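Local coordinates for fat acid-binding protein (Eubacterium ventriosum, PDB 3NYI), which probably binds lipids, as a DegV-family protein that holds a molecule of stearic acid, at residues D75-F80 and I119-S124; Q131-D136 and N235-V240. All coordinates share one frame; numbering follows the deposited sequence. Where two conformers were deposited one is given.

Contact 1: D75-F80 and I119-S124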
loop_
_atom_site.group_PDB
_atom_site.type_symbol
_atom_site.label_atom_id
_atom_site.label_comp_id
_atom_site.label_asym_id
_atom_site.label_seq_id
_atom_site.Cartn_x
_atom_site.Cartn_y
_atom_site.Cartn_z
ATOM N N ASP A 75 -16.920 13.974 3.960
ATOM C CA ASP A 75 -17.917 13.436 4.885
ATOM C C ASP A 75 -17.273 12.716 6.085
ATOM O O ASP A 75 -17.749 12.820 7.216
ATOM C CB ASP A 75 -18.899 12.517 4.154
ATOM C CG ASP A 75 -19.820 13.278 3.183
ATOM O OD1 ASP A 75 -19.904 14.527 3.238
ATOM O OD2 ASP A 75 -20.470 12.613 2.355
ATOM N N VAL A 76 -16.183 11.995 5.847
ATOM C CA VAL A 76 -15.459 11.367 6.953
ATOM C C VAL A 76 -14.802 12.425 7.842
ATOM O O VAL A 76 -14.977 12.412 9.067
ATOM C CB VAL A 76 -14.416 10.355 6.432
ATOM C CG1 VAL A 76 -13.542 9.829 7.572
ATOM C CG2 VAL A 76 -15.122 9.216 5.712
ATOM N N PHE A 77 -14.062 13.353 7.235
ATOM C CA PHE A 77 -13.418 14.406 8.020
ATOM C C PHE A 77 -14.448 15.164 8.857
ATOM O O PHE A 77 -14.236 15.420 10.042
ATOM C CB PHE A 77 -12.663 15.403 7.131
ATOM C CG PHE A 77 -11.514 14.801 6.350
ATOM C CD1 PHE A 77 -11.049 13.522 6.617
ATOM C CD2 PHE A 77 -10.890 15.540 5.354
ATOM C CE1 PHE A 77 -9.995 12.984 5.891
ATOM C CE2 PHE A 77 -9.841 15.017 4.621
ATOM C CZ PHE A 77 -9.385 13.734 4.893
ATOM N N ARG A 78 -15.561 15.521 8.227
ATOM C CA ARG A 78 -16.596 16.316 8.879
ATOM C C ARG A 78 -17.179 15.626 10.109
ATOM O O ARG A 78 -17.322 16.240 11.167
ATOM C CB ARG A 78 -17.714 16.650 7.885
ATOM C CG ARG A 78 -18.320 18.025 8.084
ATOM C CD ARG A 78 -19.514 18.250 7.170
ATOM N NE ARG A 78 -19.199 17.977 5.769
ATOM C CZ ARG A 78 -18.780 18.892 4.900
ATOM N NH1 ARG A 78 -18.615 20.156 5.281
ATOM N NH2 ARG A 78 -18.528 18.543 3.643
ATOM N N SER A 79 -17.509 14.347 9.979
ATOM C CA SER A 79 -18.138 13.625 11.080
ATOM C C SER A 79 -17.225 13.522 12.303
ATOM O O SER A 79 -17.688 13.632 13.439
ATOM C CB SER A 79 -18.604 12.238 10.630
ATOM O OG SER A 79 -17.506 11.363 10.433
ATOM N N PHE A 80 -15.930 13.314 12.079
ATOM C CA PHE A 80 -14.981 13.286 13.185
ATOM C C PHE A 80 -14.792 14.679 13.790
ATOM O O PHE A 80 -14.813 14.839 15.013
ATOM C CB PHE A 80 -13.626 12.712 12.739
ATOM C CG PHE A 80 -13.650 11.233 12.458
ATOM C CD1 PHE A 80 -14.281 10.354 13.328
ATOM C CD2 PHE A 80 -13.020 10.715 11.332
ATOM C CE1 PHE A 80 -14.299 8.984 13.076
ATOM C CE2 PHE A 80 -13.032 9.346 11.076
ATOM C CZ PHE A 80 -13.673 8.483 11.949
ATOM N N ILE A 119 -7.076 18.797 10.963
ATOM C CA ILE A 119 -7.001 17.743 9.961
ATOM C C ILE A 119 -5.616 17.773 9.335
ATOM O O ILE A 119 -5.210 18.784 8.769
ATOM C CB ILE A 119 -8.048 17.952 8.848
ATOM C CG1 ILE A 119 -9.459 18.002 9.430
ATOM C CG2 ILE A 119 -7.943 16.851 7.789
ATOM C CD1 ILE A 119 -10.531 18.334 8.391
ATOM N N CYS A 120 -4.895 16.664 9.450
ATOM C CA CYS A 120 -3.569 16.531 8.857
ATOM C C CYS A 120 -3.610 15.484 7.731
ATOM O O CYS A 120 -3.967 14.333 7.967
ATOM C CB CYS A 120 -2.553 16.126 9.933
ATOM S SG CYS A 120 -0.939 15.699 9.255
ATOM N N VAL A 121 -3.273 15.888 6.510
ATOM C CA VAL A 121 -3.316 14.964 5.370
ATOM C C VAL A 121 -1.883 14.625 4.991
ATOM O O VAL A 121 -1.059 15.517 4.792
ATOM C CB VAL A 121 -4.062 15.569 4.158
ATOM C CG1 VAL A 121 -4.012 14.617 2.949
ATOM C CG2 VAL A 121 -5.507 15.879 4.530
ATOM N N ILE A 122 -1.586 13.332 4.922
ATOM C CA ILE A 122 -0.238 12.875 4.632
ATOM C C ILE A 122 -0.157 12.052 3.350
ATOM O O ILE A 122 -0.823 11.020 3.218
ATOM C CB ILE A 122 0.307 12.011 5.792
ATOM C CG1 ILE A 122 0.364 12.824 7.096
ATOM C CG2 ILE A 122 1.670 11.402 5.421
ATOM C CD1 ILE A 122 0.559 11.965 8.325
ATOM N N ASP A 123 0.665 12.518 2.413
ATOM C CA ASP A 123 1.114 11.701 1.278
ATOM C C ASP A 123 2.069 10.637 1.820
ATOM O O ASP A 123 3.237 10.916 2.100
ATOM C CB ASP A 123 1.848 12.602 0.271
ATOM C CG ASP A 123 2.504 11.822 -0.879
ATOM O OD1 ASP A 123 2.223 10.618 -1.070
ATOM O OD2 ASP A 123 3.323 12.436 -1.598
ATOM N N SER A 124 1.584 9.416 1.990
ATOM C CA SER A 124 2.407 8.376 2.611
ATOM C C SER A 124 3.693 8.064 1.838
ATOM O O SER A 124 4.660 7.578 2.424
ATOM C CB SER A 124 1.605 7.079 2.781
ATOM O OG SER A 124 1.513 6.355 1.563
#

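Contact 2: Q131-D136 and N235-V240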
loop_
_atom_site.group_PDB
_atom_site.type_symbol
_atom_site.label_atom_id
_atom_site.label_comp_id
_atom_site.label_asym_id
_atom_site.label_seq_id
_atom_site.Cartn_x
_atom_site.Cartn_y
_atom_site.Cartn_z
ATOM N N GLN A 131 2.317 1.157 2.895
ATOM C CA GLN A 131 1.377 2.102 3.426
ATOM C C GLN A 131 0.827 1.546 4.732
ATOM O O GLN A 131 0.686 2.283 5.703
ATOM C CB GLN A 131 0.232 2.367 2.427
ATOM C CG GLN A 131 -0.636 3.565 2.799
ATOM C CD GLN A 131 -1.637 3.852 1.684
ATOM O OE1 GLN A 131 -1.416 3.459 0.535
ATOM N NE2 GLN A 131 -2.739 4.521 2.016
ATOM N N ALA A 132 0.523 0.246 4.767
ATOM C CA ALA A 132 0.093 -0.393 6.020
ATOM C C ALA A 132 1.182 -0.315 7.121
ATOM O O ALA A 132 0.892 -0.002 8.290
ATOM C CB ALA A 132 -0.302 -1.842 5.759
ATOM N N LEU A 133 2.428 -0.579 6.741
ATOM C CA LEU A 133 3.553 -0.477 7.700
ATOM C C LEU A 133 3.711 0.933 8.266
ATOM O O LEU A 133 3.974 1.102 9.459
ATOM C CB LEU A 133 4.867 -0.914 7.041
ATOM C CG LEU A 133 4.976 -2.427 6.836
ATOM C CD1 LEU A 133 6.146 -2.772 5.921
ATOM C CD2 LEU A 133 5.107 -3.138 8.203
ATOM N N LEU A 134 3.560 1.948 7.411
ATOM C CA LEU A 134 3.687 3.322 7.881
ATOM C C LEU A 134 2.552 3.684 8.833
ATOM O O LEU A 134 2.778 4.266 9.887
ATOM C CB LEU A 134 3.726 4.315 6.713
ATOM C CG LEU A 134 3.906 5.777 7.136
ATOM C CD1 LEU A 134 5.329 6.014 7.677
ATOM C CD2 LEU A 134 3.612 6.727 5.969
ATOM N N ILE A 135 1.319 3.360 8.453
ATOM C CA ILE A 135 0.205 3.627 9.331
ATOM C C ILE A 135 0.419 2.943 10.676
ATOM O O ILE A 135 0.215 3.533 11.734
ATOM C CB ILE A 135 -1.112 3.156 8.707
ATOM C CG1 ILE A 135 -1.470 4.079 7.540
ATOM C CG2 ILE A 135 -2.201 3.188 9.740
ATOM C CD1 ILE A 135 -2.537 3.479 6.569
ATOM N N ASP A 136 0.851 1.697 10.622
ATOM C CA ASP A 136 1.113 0.944 11.845
ATOM C C ASP A 136 2.220 1.563 12.716
ATOM O O ASP A 136 2.117 1.562 13.939
ATOM C CB ASP A 136 1.412 -0.526 11.526
ATOM C CG ASP A 136 1.567 -1.369 12.781
ATOM O OD1 ASP A 136 0.604 -1.430 13.582
ATOM O OD2 ASP A 136 2.664 -1.932 12.971
ATOM N N ASN A 235 16.662 -3.581 12.884
ATOM C CA ASN A 235 15.965 -2.323 13.088
ATOM C C ASN A 235 14.728 -2.145 12.212
ATOM O O ASN A 235 14.145 -1.071 12.209
ATOM C CB ASN A 235 16.921 -1.140 12.944
ATOM C CG ASN A 235 17.956 -1.085 14.078
ATOM O OD1 ASN A 235 17.762 -1.666 15.159
ATOM N ND2 ASN A 235 19.050 -0.385 13.838
ATOM N N PHE A 236 14.337 -3.200 11.501
ATOM C CA PHE A 236 13.181 -3.141 10.580
ATOM C C PHE A 236 12.026 -4.063 10.965
ATOM O O PHE A 236 12.233 -5.118 11.566
ATOM C CB PHE A 236 13.615 -3.492 9.148
ATOM C CG PHE A 236 14.389 -2.406 8.476
ATOM C CD1 PHE A 236 13.779 -1.568 7.562
ATOM C CD2 PHE A 236 15.739 -2.215 8.774
ATOM C CE1 PHE A 236 14.497 -0.538 6.949
ATOM C CE2 PHE A 236 16.465 -1.201 8.153
ATOM C CZ PHE A 236 15.847 -0.359 7.257
ATOM N N ILE A 237 10.814 -3.635 10.619
ATOM C CA ILE A 237 9.619 -4.474 10.622
ATOM C C ILE A 237 9.458 -5.068 9.225
ATOM O O ILE A 237 9.673 -4.382 8.240
ATOM C CB ILE A 237 8.367 -3.611 10.905
ATOM C CG1 ILE A 237 8.447 -3.014 12.312
ATOM C CG2 ILE A 237 7.082 -4.428 10.714
ATOM C CD1 ILE A 237 8.535 -4.069 13.417
ATOM N N VAL A 238 9.080 -6.337 9.124
ATOM C CA VAL A 238 8.935 -6.965 7.815
ATOM C C VAL A 238 7.558 -7.640 7.694
ATOM O O VAL A 238 7.135 -8.361 8.603
ATOM C CB VAL A 238 10.054 -7.992 7.571
ATOM C CG1 VAL A 238 9.956 -8.573 6.183
ATOM C CG2 VAL A 238 11.420 -7.351 7.785
ATOM N N SER A 239 6.843 -7.364 6.604
ATOM C CA SER A 239 5.549 -8.017 6.346
ATOM C C SER A 239 5.444 -8.438 4.891
ATOM O O SER A 239 6.173 -7.922 4.036
ATOM C CB SER A 239 4.367 -7.109 6.695
ATOM O OG SER A 239 4.318 -6.838 8.087
ATOM N N VAL A 240 4.526 -9.363 4.611
ATOM C CA VAL A 240 4.362 -9.917 3.266
ATOM C C VAL A 240 3.009 -9.526 2.655
ATOM O O VAL A 240 2.011 -9.383 3.375
ATOM C CB VAL A 240 4.510 -11.473 3.274
ATOM C CG1 VAL A 240 3.904 -12.088 2.031
ATOM C CG2 VAL A 240 5.991 -11.884 3.422
#

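Contact 1: D75-F80 and I119-S124
Phe-77 of helix 70-81 packs on Ile-119 and Val-121 of strand 119-123 in the mixed sheet of an alpha/beta fold, where helix 99-113 links this strand to parallel 87-91, a beta-alpha-beta unit. The tight part is where Ile-119 meets Phe-77, at its CB and over one ring face. Ile-119 CG2 sits 4.2 Å from the centroid of the Phe-77 ring and 17° off its normal, a CH-pi contact displaced toward the rim on the CD2-CE2 side. The other branch reaches back: Ile-119 CD1 lies 3.8 Å from Phe-77 CB. Phe-77 CG, anti to its carbonyl carbon (chi1 -63°), directs the ring to CG2. A beta-branched residue suits the strand, offering one methyl to the ring face and the other to Phe-77 CB; Val-110 and Cys-89 also touch Phe-77. The outer side is looser and polar: Asp-75 is exposed, and Arg-78 leaves the helix away from the strand; in the conformer given, it forms a salt bridge with Asp-113. Ser-79 suits this side because its OG hydrogen-bonds Val-76 O (3.1 Å), which also accepts from Phe-80 N. Within the apolar part the packing slackens along the strand, where Val-121 CG2 approaches Phe-77 CE2 obliquely at 4.4 Å.

Contact 2: Q131-D136 and N235-V240
Strand 236-242 lies in a second mixed sheet between strands 285-291 and 270-271, and the contact joins it to helix 128-143, which follows strand 119-123 of the first sheet. A single methyl does the touching: Leu-133 CD2 approaches Ile-237 CG2 to 3.4 Å, tighter than usual for two carbons, and lies 3.8 Å from Ser-239 OG. Ile-237 and Ser-239, two apart on the strand, both direct their CB atoms at the helix, and the leucine methyl reaches both. In Ile-237, CG2 stands anti to the backbone N and faces the leucine, whereas CG1 and CD1 lead away; the residue also touches Gln-137 and Arg-140 farther along the helix. The two side chains cross at a slant, and only their methyls CD2 and CG2 come close. Leucine suits the helix because its forked end can project from the backbone, and a small serine lets the leucine methyl pack close to the strand. Ser-239 OG is hydrogen-bonded to Thr-268 OG1 and to the carbonyl oxygen of Asp-265, both in the loop before strand 270-271. The contact therefore depends on apolar packing: the leucine methyl gives the buried Ser-239 OG only van der Waals contact.

How the contacts relate
Both contacts lay a helix on a beta strand largely through apolar side chains, and both are buried, but contact 2 lies nearer the centre of the chain, its centre about 10 Å from it against 18 Å for contact 1. Contact 1 joins a helix to a strand of the sheet on which it lies and spreads over an aromatic face; contact 2 links helix 128-143 to the other sheet through one methyl, beside a serine whose side chain is about 8 Å from the bound stearic acid. Strand 119-123 leads into helix 128-143, and Ser-124 CB packs 3.8 Å from Leu-134 CD2. The helix of contact 1 has an exposed outer side, whereas Asp-136 and Ser-239 of contact 2 are buried and have polar partners.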